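Local coordinates for protein 2-oxoadipate dioxygenase/decarboxylase (Pseudomonas putida, PDB 6W1H) that catalyses the iron(II)-dependent, O2-consuming decarboxylation and hydroxylation of 2-oxoadipate to D-2-hydroxyglutarate, in a pathway of D-lysine breakdown, at residues F16-S21 / L65-H70; H70-V75 / I224-P229; R265-K270 / G293-R298. One frame throughout, in Å; residues are numbered along the deposited sequence. Where two conformers were deposited one is given.

Interaction 1 of 3, residues F16-S21 / L65-H70; sequences FSAAMS and LDQERH. With NI (nickel (II) ion), chain B; OOG (2-oxoadipic acid), chain C.
Ser17, on helix 9-27, lies with its CA 7.4 Å from the CA of Arg69, where the chain leaves a turn and enters strand 69-75, so the two backbones stand a side chain apart and Arg69 bridges them. Its guanidinium takes Ser17 OG at the edge, in plane, with NE and NH2 side-on to that one oxygen; the bond from NH2 to OG is 2.8 Å long and bent to 144°. Ser17 reaches this edge with OG anti to its backbone N (chi1 177°). A water 2.8 Å from Ser17 OG also donates to Gln67 O, tying helix to turn a second time. In fold terms a helix packs against the start of a sheet strand, and the residue after Arg69 is His70, whose NE2 binds the nickel ion at 2.2 Å. Another edge of the guanidinium is held by its own turn: NH1 and NH2 both donate to Gln67 OE1, meeting it from one face of the amide, above the carbonyl plane. Ser21 CB lies 3.6 Å above one face of the guanidinium, toward its rim, while Gln67 C lies over the opposite face. The hydroxyl of Ser21 turns instead to Tyr31 of helix 29-48.

Interaction 2 of 3, residues H70-V75 / I224-P229; sequences HGAIRV and INHLTP. With NI (nickel (II) ion), chain B; OOG (2-oxoadipic acid), chain C.
Thr228 N donates to His70 O at 2.8 Å, and with the return bond from His70 N to Thr228 O it keeps the two antiparallel strands in register. His70 and His226 lie on the same face of this sheet, and with CG between N and the carbonyl carbon (chi1 86° and 60°) their rings lean over toward a nickel ion. His226 NE2 binds it at 2.1 Å alongside His70; O3 and O5 of 2-oxoadipate, a water and Glu294 are the other ligands. The two imidazoles meet rim to rim, planes at 79°. Each is steadied from behind. Asn225 OD1 receives His226 ND1 in the carbonyl plane on a lone pair, at 2.8 Å, while His70 ND1 is bonded to Glu296. Over one face of the His70 ring sits Thr228 CB, 3.6 Å from the centroid in a CH-pi contact, and Ala72 CB lies over a face of His226. Farther along, Arg74 holds the distal carboxylate of 2-oxoadipate side-on, with NH2 2.8 Å from O1 and NE bonding O2. Asn225 ND2 lies 3.1 Å above the centre of that guanidinium. With the metal chelated by the 2-oxo acid end and Arg74 pairing with the far carboxylate, the chemistry reads both ends of the substrate, consistent with the importance inferred for Arg74 in specificity.

Interaction 3 of 3, residues R265-K270 / G293-R298; sequences RQTSFK and GEIEQR. With NI (nickel (II) ion), chain B; OOG (2-oxoadipic acid), chain C.
The beta hairpin of strands 264-276 and 287-298 supplies the carboxylate ligand of the metal site, and this contact is the part of its antiparallel ladder that carries Glu294. Its strands run at 158° to each other, with paired backbone bonds at Arg265-Gln297, Thr267-Ile295 and Phe269-Gly293. Glu294 rises from the face shared with Gln266, Ser268 and Glu296. With CG anti to the backbone N (chi1 -178°) and the chain extended beyond it, the carboxylate reaches nickel through OE1, at 2.0 Å. OE1 also receives a bond from Thr228. The second oxygen is held across the strands: Gln266 NE2 donates to OE2 at 3.0 Å, on its anti side and 28° out of the carboxylate plane. The two side chains cross at about a right angle, and with OE1 on nickel and OE2 bonded to Gln266, rotation about CG-CD is probably restrained. Glu296, two residues on, takes a salt bridge from Arg298 NE to OE2, 3.0 Å long, which meets it from above the carboxylate plane; it is a second-shell carboxylate behind His70, whose imidazole its negative charge would probably polarise. On the other face, Thr267 CG2 touches Ile295 CG2 at 3.6 Å, while the threonine hydroxyl bonds Lys249 O. The Phe269 ring folds back over the glycine, with Gly293 CA 3.8 Å from its centroid in a CH-pi contact. At the Arg265-Gln297 end of the ladder, one water accepts from Arg265 NH1 and donates to Gln297 OE1. Nickel here occupies the site of the cofactor iron(II), which the same three residues bind: with His70 and His226, Glu294 completes a two-histidine, one-carboxylate triad, the metal-binding arrangement typical of many non-haem iron(II) dioxygenases.

How the interactions relate
All three contacts are buried and converge on one nickel ion bound to 2-oxoadipate, but their chemistry follows their place in the fold. Interactions 1 and 2 share His70 and strand 69-75: the first packs a helix on the strand's beginning through an arginine and serines, the second pairs the strand with 226-229, and Ser21 CA touches Leu227 CD1 between them. Interaction 3 belongs to a separate two-stranded sheet and meets the others chiefly through the site itself. Interaction 2 combines ligation with substrate recognition, and interaction 3 adds first- and second-shell carboxylates. In interaction 1, which reaches out to exposed Gln67, the helix-to-strand contact itself lies on the Arg69 side, away from the His70 ring and the metal.

Interaction 1 of 3, residues F16-S21 / L65-H70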
loop_
_atom_site.group_PDB
_atom_site.type_symbol
_atom_site.label_atom_id
_atom_site.label_comp_id
_atom_site.label_asym_id
_atom_site.label_seq_id
_atom_site.Cartn_x
_atom_site.Cartn_y
_atom_site.Cartn_z
ATOM N N PHE A 16 -9.068 -10.125 -8.114
ATOM C CA PHE A 16 -9.640 -9.489 -6.933
ATOM C C PHE A 16 -9.389 -7.985 -6.941
ATOM O O PHE A 16 -10.301 -7.185 -6.664
ATOM C CB PHE A 16 -9.061 -10.155 -5.679
ATOM C CG PHE A 16 -9.546 -9.569 -4.395
ATOM C CD1 PHE A 16 -10.829 -9.813 -3.955
ATOM C CD2 PHE A 16 -8.705 -8.804 -3.593
ATOM C CE1 PHE A 16 -11.275 -9.288 -2.761
ATOM C CE2 PHE A 16 -9.158 -8.285 -2.397
ATOM C CZ PHE A 16 -10.449 -8.522 -1.987
ATOM N N SER A 17 -8.165 -7.580 -7.261
ATOM C CA SER A 17 -7.864 -6.154 -7.338
ATOM C C SER A 17 -8.772 -5.469 -8.355
ATOM O O SER A 17 -9.325 -4.391 -8.089
ATOM C CB SER A 17 -6.387 -5.970 -7.705
ATOM O OG SER A 17 -6.051 -4.597 -7.854
ATOM N N ALA A 18 -8.943 -6.085 -9.532
ATOM C CA ALA A 18 -9.782 -5.478 -10.557
ATOM C C ALA A 18 -11.234 -5.406 -10.097
ATOM O O ALA A 18 -11.915 -4.408 -10.332
ATOM C CB ALA A 18 -9.692 -6.282 -11.852
ATOM N N ALA A 19 -11.723 -6.449 -9.433
ATOM C CA ALA A 19 -13.100 -6.453 -8.951
ATOM C C ALA A 19 -13.293 -5.417 -7.848
ATOM O O ALA A 19 -14.337 -4.750 -7.782
ATOM C CB ALA A 19 -13.492 -7.856 -8.469
ATOM N N MET A 20 -12.311 -5.280 -6.962
ATOM C CA MET A 20 -12.402 -4.264 -5.923
ATOM C C MET A 20 -12.419 -2.871 -6.530
ATOM O O MET A 20 -13.176 -1.995 -6.084
ATOM C CB MET A 20 -11.228 -4.392 -4.958
ATOM C CG MET A 20 -11.289 -5.649 -4.046
ATOM S SD MET A 20 -12.237 -5.395 -2.520
ATOM C CE MET A 20 -11.020 -4.598 -1.493
ATOM N N SER A 21 -11.593 -2.650 -7.557
ATOM C CA SER A 21 -11.558 -1.341 -8.207
ATOM C C SER A 21 -12.893 -1.010 -8.875
ATOM O O SER A 21 -13.399 0.104 -8.752
ATOM C CB SER A 21 -10.410 -1.308 -9.217
ATOM O OG SER A 21 -10.309 -0.028 -9.829
ATOM N N LEU A 65 1.760 -1.555 -14.249
ATOM C CA LEU A 65 1.509 -0.204 -13.774
ATOM C C LEU A 65 0.042 0.180 -13.849
ATOM O O LEU A 65 -0.491 0.779 -12.912
ATOM C CB LEU A 65 2.355 0.769 -14.596
ATOM C CG LEU A 65 2.117 2.258 -14.371
ATOM C CD1 LEU A 65 2.437 2.695 -12.925
ATOM C CD2 LEU A 65 2.934 3.101 -15.371
ATOM N N ASP A 66 -0.606 -0.091 -14.983
ATOM C CA ASP A 66 -1.938 0.453 -15.210
ATOM C C ASP A 66 -2.924 -0.016 -14.145
ATOM O O ASP A 66 -3.814 0.732 -13.738
ATOM C CB ASP A 66 -2.422 0.062 -16.604
ATOM C CG ASP A 66 -3.845 0.490 -16.873
ATOM O OD1 ASP A 66 -4.120 1.708 -16.878
ATOM O OD2 ASP A 66 -4.700 -0.401 -17.089
ATOM N N GLN A 67 -2.798 -1.257 -13.688
ATOM C CA GLN A 67 -3.725 -1.813 -12.709
ATOM C C GLN A 67 -3.212 -1.789 -11.276
ATOM O O GLN A 67 -3.918 -2.281 -10.379
ATOM C CB GLN A 67 -4.070 -3.255 -13.111
ATOM C CG GLN A 67 -4.838 -3.327 -14.413
ATOM C CD GLN A 67 -6.199 -2.686 -14.294
ATOM O OE1 GLN A 67 -6.998 -3.087 -13.463
ATOM N NE2 GLN A 67 -6.462 -1.673 -15.110
ATOM N N GLU A 68 -2.033 -1.212 -11.036
ATOM C CA GLU A 68 -1.395 -1.251 -9.726
ATOM C C GLU A 68 -2.161 -0.403 -8.724
ATOM O O GLU A 68 -2.392 0.787 -8.959
ATOM C CB GLU A 68 0.050 -0.752 -9.851
ATOM C CG GLU A 68 0.762 -0.625 -8.519
ATOM C CD GLU A 68 2.281 -0.718 -8.638
ATOM O OE1 GLU A 68 2.797 -0.875 -9.765
ATOM O OE2 GLU A 68 2.965 -0.617 -7.595
ATOM N N ARG A 69 -2.533 -1.020 -7.595
ATOM C CA ARG A 69 -3.298 -0.341 -6.562
ATOM C C ARG A 69 -2.882 -0.841 -5.184
ATOM O O ARG A 69 -2.347 -1.940 -5.030
ATOM C CB ARG A 69 -4.800 -0.621 -6.722
ATOM C CG ARG A 69 -5.466 0.110 -7.869
ATOM C CD ARG A 69 -6.837 -0.464 -8.125
ATOM N NE ARG A 69 -6.760 -1.824 -8.636
ATOM C CZ ARG A 69 -6.803 -2.128 -9.923
ATOM N NH1 ARG A 69 -6.940 -1.152 -10.840
ATOM N NH2 ARG A 69 -6.746 -3.407 -10.330
ATOM N N HIS A 70 -3.200 -0.045 -4.166
ATOM C CA HIS A 70 -3.245 -0.502 -2.779
ATOM C C HIS A 70 -4.632 -0.198 -2.229
ATOM O O HIS A 70 -5.317 0.710 -2.686
ATOM C CB HIS A 70 -2.106 0.010 -1.874
ATOM C CG HIS A 70 -2.318 1.349 -1.234
ATOM N ND1 HIS A 70 -1.538 2.443 -1.547
ATOM C CD2 HIS A 70 -3.119 1.746 -0.217
ATOM C CE1 HIS A 70 -1.885 3.468 -0.790
ATOM N NE2 HIS A 70 -2.839 3.071 0.029
HETATM NI NI NI B . -3.273 4.572 1.588
HETATM C C2 OOG C . -4.348 4.496 6.380
HETATM C C3 OOG C . -3.697 3.145 6.133
HETATM C C4 OOG C . -2.299 3.318 5.554
HETATM C C6 OOG C . -1.172 4.296 3.389
HETATM O O4 OOG C . -0.067 4.394 4.026
HETATM O O3 OOG C . -1.319 4.722 2.201
HETATM C C5 OOG C . -2.367 3.645 4.051
HETATM C C1 OOG C . -5.641 4.357 7.207
HETATM O O1 OOG C . -6.186 5.331 7.624
HETATM O O2 OOG C . -6.205 3.111 7.494
HETATM O O5 OOG C . -3.304 3.397 3.364
HETATM O O HOH W 1 -3.370 -4.024 -8.147
HETATM O O HOH W 2 -3.562 6.339 3.246
#

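Interaction 2 of 3, residues H70-V75 / I224-P229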
loop_
_atom_site.group_PDB
_atom_site.type_symbol
_atom_site.label_atom_id
_atom_site.label_comp_id
_atom_site.label_asym_id
_atom_site.label_seq_id
_atom_site.Cartn_x
_atom_site.Cartn_y
_atom_site.Cartn_z
ATOM N N HIS A 70 -3.200 -0.045 -4.166
ATOM C CA HIS A 70 -3.245 -0.502 -2.779
ATOM C C HIS A 70 -4.632 -0.198 -2.229
ATOM O O HIS A 70 -5.317 0.710 -2.686
ATOM C CB HIS A 70 -2.106 0.010 -1.874
ATOM C CG HIS A 70 -2.318 1.349 -1.234
ATOM N ND1 HIS A 70 -1.538 2.443 -1.547
ATOM C CD2 HIS A 70 -3.119 1.746 -0.217
ATOM C CE1 HIS A 70 -1.885 3.468 -0.790
ATOM N NE2 HIS A 70 -2.839 3.071 0.029
ATOM N N GLY A 71 -5.070 -1.015 -1.300
ATOM C CA GLY A 71 -6.250 -0.738 -0.522
ATOM C C GLY A 71 -5.876 -0.579 0.933
ATOM O O GLY A 71 -4.791 -1.006 1.349
ATOM N N ALA A 72 -6.789 -0.017 1.725
ATOM C CA ALA A 72 -6.611 0.081 3.163
ATOM C C ALA A 72 -7.913 -0.295 3.832
ATOM O O ALA A 72 -8.977 0.173 3.417
ATOM C CB ALA A 72 -6.231 1.503 3.573
ATOM N N ILE A 73 -7.822 -1.127 4.868
ATOM C CA ILE A 73 -8.983 -1.586 5.610
ATOM C C ILE A 73 -8.634 -1.605 7.086
ATOM O O ILE A 73 -7.462 -1.623 7.472
ATOM C CB ILE A 73 -9.470 -2.985 5.177
ATOM C CG1 ILE A 73 -8.381 -4.028 5.410
ATOM C CG2 ILE A 73 -9.893 -2.961 3.731
ATOM C CD1 ILE A 73 -8.829 -5.450 5.145
ATOM N N ARG A 74 -9.683 -1.618 7.908
ATOM C CA ARG A 74 -9.559 -1.700 9.358
ATOM C C ARG A 74 -10.485 -2.789 9.877
ATOM O O ARG A 74 -11.639 -2.867 9.460
ATOM C CB ARG A 74 -9.925 -0.381 10.016
ATOM C CG ARG A 74 -9.057 0.777 9.600
ATOM C CD ARG A 74 -9.883 1.897 9.075
ATOM N NE ARG A 74 -9.087 3.095 8.802
ATOM C CZ ARG A 74 -9.547 4.330 8.914
ATOM N NH1 ARG A 74 -10.803 4.540 9.267
ATOM N NH2 ARG A 74 -8.754 5.346 8.660
ATOM N N VAL A 75 -9.966 -3.649 10.752
ATOM C CA VAL A 75 -10.755 -4.706 11.376
ATOM C C VAL A 75 -10.766 -4.475 12.889
ATOM O O VAL A 75 -9.956 -3.725 13.434
ATOM C CB VAL A 75 -10.252 -6.120 11.023
ATOM C CG1 VAL A 75 -10.436 -6.401 9.534
ATOM C CG2 VAL A 75 -8.799 -6.302 11.442
ATOM N N ILE A 224 -13.863 -0.579 2.204
ATOM C CA ILE A 224 -12.647 0.013 1.661
ATOM C C ILE A 224 -12.490 1.406 2.246
ATOM O O ILE A 224 -13.356 2.269 2.053
ATOM C CB ILE A 224 -12.725 0.073 0.123
ATOM C CG1 ILE A 224 -12.815 -1.329 -0.440
ATOM C CG2 ILE A 224 -11.516 0.848 -0.440
ATOM C CD1 ILE A 224 -13.146 -1.365 -1.937
ATOM N N ASN A 225 -11.381 1.641 2.965
ATOM C CA ASN A 225 -11.134 3.002 3.424
ATOM C C ASN A 225 -10.694 3.868 2.259
ATOM O O ASN A 225 -11.078 5.026 2.172
ATOM C CB ASN A 225 -10.072 3.015 4.520
ATOM C CG ASN A 225 -9.846 4.399 5.053
ATOM O OD1 ASN A 225 -8.945 5.097 4.603
ATOM N ND2 ASN A 225 -10.674 4.817 5.988
ATOM N N HIS A 226 -9.871 3.328 1.369
ATOM C CA HIS A 226 -9.568 3.928 0.091
ATOM C C HIS A 226 -8.854 2.889 -0.769
ATOM O O HIS A 226 -8.339 1.885 -0.268
ATOM C CB HIS A 226 -8.725 5.174 0.261
ATOM C CG HIS A 226 -7.414 4.940 0.935
ATOM N ND1 HIS A 226 -7.276 5.000 2.301
ATOM C CD2 HIS A 226 -6.192 4.614 0.449
ATOM C CE1 HIS A 226 -6.012 4.791 2.630
ATOM N NE2 HIS A 226 -5.334 4.532 1.525
ATOM N N LEU A 227 -8.881 3.118 -2.069
ATOM C CA LEU A 227 -8.043 2.424 -3.033
ATOM C C LEU A 227 -7.187 3.476 -3.709
ATOM O O LEU A 227 -7.698 4.508 -4.127
ATOM C CB LEU A 227 -8.837 1.696 -4.088
ATOM C CG LEU A 227 -9.592 0.446 -3.815
ATOM C CD1 LEU A 227 -10.139 -0.077 -5.153
ATOM C CD2 LEU A 227 -8.731 -0.578 -3.151
ATOM N N THR A 228 -5.898 3.217 -3.820
ATOM C CA THR A 228 -4.949 4.201 -4.322
ATOM C C THR A 228 -4.287 3.676 -5.578
ATOM O O THR A 228 -3.609 2.637 -5.515
ATOM C CB THR A 228 -3.885 4.446 -3.246
ATOM O OG1 THR A 228 -4.577 4.889 -2.089
ATOM C CG2 THR A 228 -2.859 5.466 -3.698
ATOM N N PRO A 229 -4.436 4.358 -6.716
ATOM C CA PRO A 229 -3.685 3.994 -7.921
ATOM C C PRO A 229 -2.283 4.582 -7.871
ATOM O O PRO A 229 -1.973 5.469 -7.082
ATOM C CB PRO A 229 -4.510 4.636 -9.052
ATOM C CG PRO A 229 -5.160 5.824 -8.424
ATOM C CD PRO A 229 -5.347 5.504 -6.957
HETATM NI NI NI B . -3.273 4.572 1.588
HETATM C C2 OOG C . -4.348 4.496 6.380
HETATM C C3 OOG C . -3.697 3.145 6.133
HETATM C C4 OOG C . -2.299 3.318 5.554
HETATM C C6 OOG C . -1.172 4.296 3.389
HETATM O O4 OOG C . -0.067 4.394 4.026
HETATM O O3 OOG C . -1.319 4.722 2.201
HETATM C C5 OOG C . -2.367 3.645 4.051
HETATM C C1 OOG C . -5.641 4.357 7.207
HETATM O O1 OOG C . -6.186 5.331 7.624
HETATM O O2 OOG C . -6.205 3.111 7.494
HETATM O O5 OOG C . -3.304 3.397 3.364
HETATM O O HOH W 2 -3.562 6.339 3.246
#

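Interaction 3 of 3, residues R265-K270 / G293-R298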
loop_
_atom_site.group_PDB
_atom_site.type_symbol
_atom_site.label_atom_id
_atom_site.label_comp_id
_atom_site.label_asym_id
_atom_site.label_seq_id
_atom_site.Cartn_x
_atom_site.Cartn_y
_atom_site.Cartn_z
ATOM N N ARG A 265 5.581 8.881 -2.529
ATOM C CA ARG A 265 4.994 10.189 -2.287
ATOM C C ARG A 265 3.489 10.028 -2.381
ATOM O O ARG A 265 2.983 9.201 -3.166
ATOM C CB ARG A 265 5.465 11.217 -3.321
ATOM C CG ARG A 265 6.974 11.392 -3.405
ATOM C CD ARG A 265 7.377 12.547 -4.329
ATOM N NE ARG A 265 7.160 13.837 -3.680
ATOM C CZ ARG A 265 6.929 14.979 -4.303
ATOM N NH1 ARG A 265 6.898 15.037 -5.622
ATOM N NH2 ARG A 265 6.772 16.074 -3.581
ATOM N N GLN A 266 2.776 10.814 -1.565
ATOM C CA GLN A 266 1.331 10.645 -1.448
ATOM C C GLN A 266 0.643 11.973 -1.190
ATOM O O GLN A 266 1.221 12.890 -0.618
ATOM C CB GLN A 266 1.015 9.679 -0.300
ATOM C CG GLN A 266 -0.462 9.566 0.064
ATOM C CD GLN A 266 -0.925 10.627 1.074
ATOM O OE1 GLN A 266 -0.184 11.581 1.393
ATOM N NE2 GLN A 266 -2.142 10.466 1.583
ATOM N N THR A 267 -0.606 12.064 -1.629
ATOM C CA THR A 267 -1.522 13.102 -1.163
ATOM C C THR A 267 -2.945 12.544 -1.201
ATOM O O THR A 267 -3.200 11.459 -1.732
ATOM C CB THR A 267 -1.351 14.437 -1.912
ATOM O OG1 THR A 267 -2.152 15.443 -1.259
ATOM C CG2 THR A 267 -1.714 14.343 -3.375
ATOM N N SER A 268 -3.878 13.306 -0.637
ATOM C CA SER A 268 -5.238 12.831 -0.439
ATOM C C SER A 268 -6.223 13.939 -0.781
ATOM O O SER A 268 -5.846 15.107 -0.912
ATOM C CB SER A 268 -5.451 12.376 1.006
ATOM O OG SER A 268 -5.154 13.440 1.905
ATOM N N PHE A 269 -7.497 13.559 -0.912
ATOM C CA PHE A 269 -8.571 14.480 -1.252
ATOM C C PHE A 269 -9.889 13.928 -0.728
ATOM O O PHE A 269 -9.994 12.758 -0.376
ATOM C CB PHE A 269 -8.625 14.678 -2.765
ATOM C CG PHE A 269 -8.853 13.404 -3.539
ATOM C CD1 PHE A 269 -7.778 12.626 -3.918
ATOM C CD2 PHE A 269 -10.137 12.988 -3.886
ATOM C CE1 PHE A 269 -7.957 11.459 -4.618
ATOM C CE2 PHE A 269 -10.334 11.802 -4.593
ATOM C CZ PHE A 269 -9.229 11.045 -4.968
ATOM N N LYS A 270 -10.892 14.782 -0.671
ATOM C CA LYS A 270 -12.228 14.351 -0.286
ATOM C C LYS A 270 -12.924 13.741 -1.489
ATOM O O LYS A 270 -13.073 14.390 -2.521
ATOM C CB LYS A 270 -13.031 15.535 0.247
ATOM C CG LYS A 270 -14.407 15.134 0.826
ATOM C CD LYS A 270 -15.169 16.345 1.327
ATOM C CE LYS A 270 -15.771 16.090 2.705
ATOM N NZ LYS A 270 -16.096 17.377 3.410
ATOM N N GLY A 293 -10.053 9.946 -0.772
ATOM C CA GLY A 293 -9.270 9.305 -1.799
ATOM C C GLY A 293 -7.790 9.637 -1.644
ATOM O O GLY A 293 -7.387 10.503 -0.868
ATOM N N GLU A 294 -6.977 8.939 -2.436
ATOM C CA GLU A 294 -5.536 9.059 -2.330
ATOM C C GLU A 294 -4.876 8.738 -3.658
ATOM O O GLU A 294 -5.419 8.019 -4.503
ATOM C CB GLU A 294 -5.073 8.074 -1.256
ATOM C CG GLU A 294 -3.588 8.064 -0.929
ATOM C CD GLU A 294 -3.324 7.213 0.278
ATOM O OE1 GLU A 294 -3.226 5.985 0.125
ATOM O OE2 GLU A 294 -3.288 7.753 1.382
ATOM N N ILE A 295 -3.678 9.277 -3.828
ATOM C CA ILE A 295 -2.847 9.030 -4.994
ATOM C C ILE A 295 -1.421 8.870 -4.494
ATOM O O ILE A 295 -1.001 9.545 -3.549
ATOM C CB ILE A 295 -2.980 10.189 -6.012
ATOM C CG1 ILE A 295 -2.140 9.935 -7.254
ATOM C CG2 ILE A 295 -2.619 11.539 -5.371
ATOM C CD1 ILE A 295 -2.579 8.736 -8.053
ATOM N N GLU A 296 -0.683 7.967 -5.117
ATOM C CA GLU A 296 0.703 7.754 -4.735
ATOM C C GLU A 296 1.599 7.575 -5.948
ATOM O O GLU A 296 1.149 7.207 -7.025
ATOM C CB GLU A 296 0.861 6.575 -3.759
ATOM C CG GLU A 296 0.700 5.210 -4.370
ATOM C CD GLU A 296 0.596 4.103 -3.316
ATOM O OE1 GLU A 296 0.806 4.362 -2.114
ATOM O OE2 GLU A 296 0.295 2.976 -3.690
ATOM N N GLN A 297 2.887 7.879 -5.750
ATOM C CA GLN A 297 3.952 7.594 -6.696
ATOM C C GLN A 297 4.979 6.764 -5.938
ATOM O O GLN A 297 5.391 7.154 -4.838
ATOM C CB GLN A 297 4.608 8.910 -7.143
ATOM C CG GLN A 297 5.701 8.721 -8.202
ATOM C CD GLN A 297 6.483 9.975 -8.488
ATOM O OE1 GLN A 297 5.950 11.086 -8.396
ATOM N NE2 GLN A 297 7.728 9.817 -8.887
ATOM N N ARG A 298 5.392 5.634 -6.508
ATOM C CA ARG A 298 6.271 4.693 -5.814
ATOM C C ARG A 298 7.649 4.701 -6.443
ATOM O O ARG A 298 7.774 4.552 -7.662
ATOM C CB ARG A 298 5.694 3.277 -5.850
ATOM C CG ARG A 298 4.563 3.126 -4.849
ATOM C CD ARG A 298 3.938 1.715 -4.785
ATOM N NE ARG A 298 2.963 1.713 -3.702
ATOM C CZ ARG A 298 3.234 1.437 -2.435
ATOM N NH1 ARG A 298 4.450 1.023 -2.073
ATOM N NH2 ARG A 298 2.297 1.592 -1.521
HETATM NI NI NI B . -3.273 4.572 1.588
HETATM C C2 OOG C . -4.348 4.496 6.380
HETATM C C3 OOG C . -3.697 3.145 6.133
HETATM C C4 OOG C . -2.299 3.318 5.554
HETATM C C6 OOG C . -1.172 4.296 3.389
HETATM O O4 OOG C . -0.067 4.394 4.026
HETATM O O3 OOG C . -1.319 4.722 2.201
HETATM C C5 OOG C . -2.367 3.645 4.051
HETATM C C1 OOG C . -5.641 4.357 7.207
HETATM O O1 OOG C . -6.186 5.331 7.624
HETATM O O2 OOG C . -6.205 3.111 7.494
HETATM O O5 OOG C . -3.304 3.397 3.364
HETATM O O HOH W 3 7.482 13.300 -7.804
HETATM O O HOH W 2 -3.562 6.339 3.246
#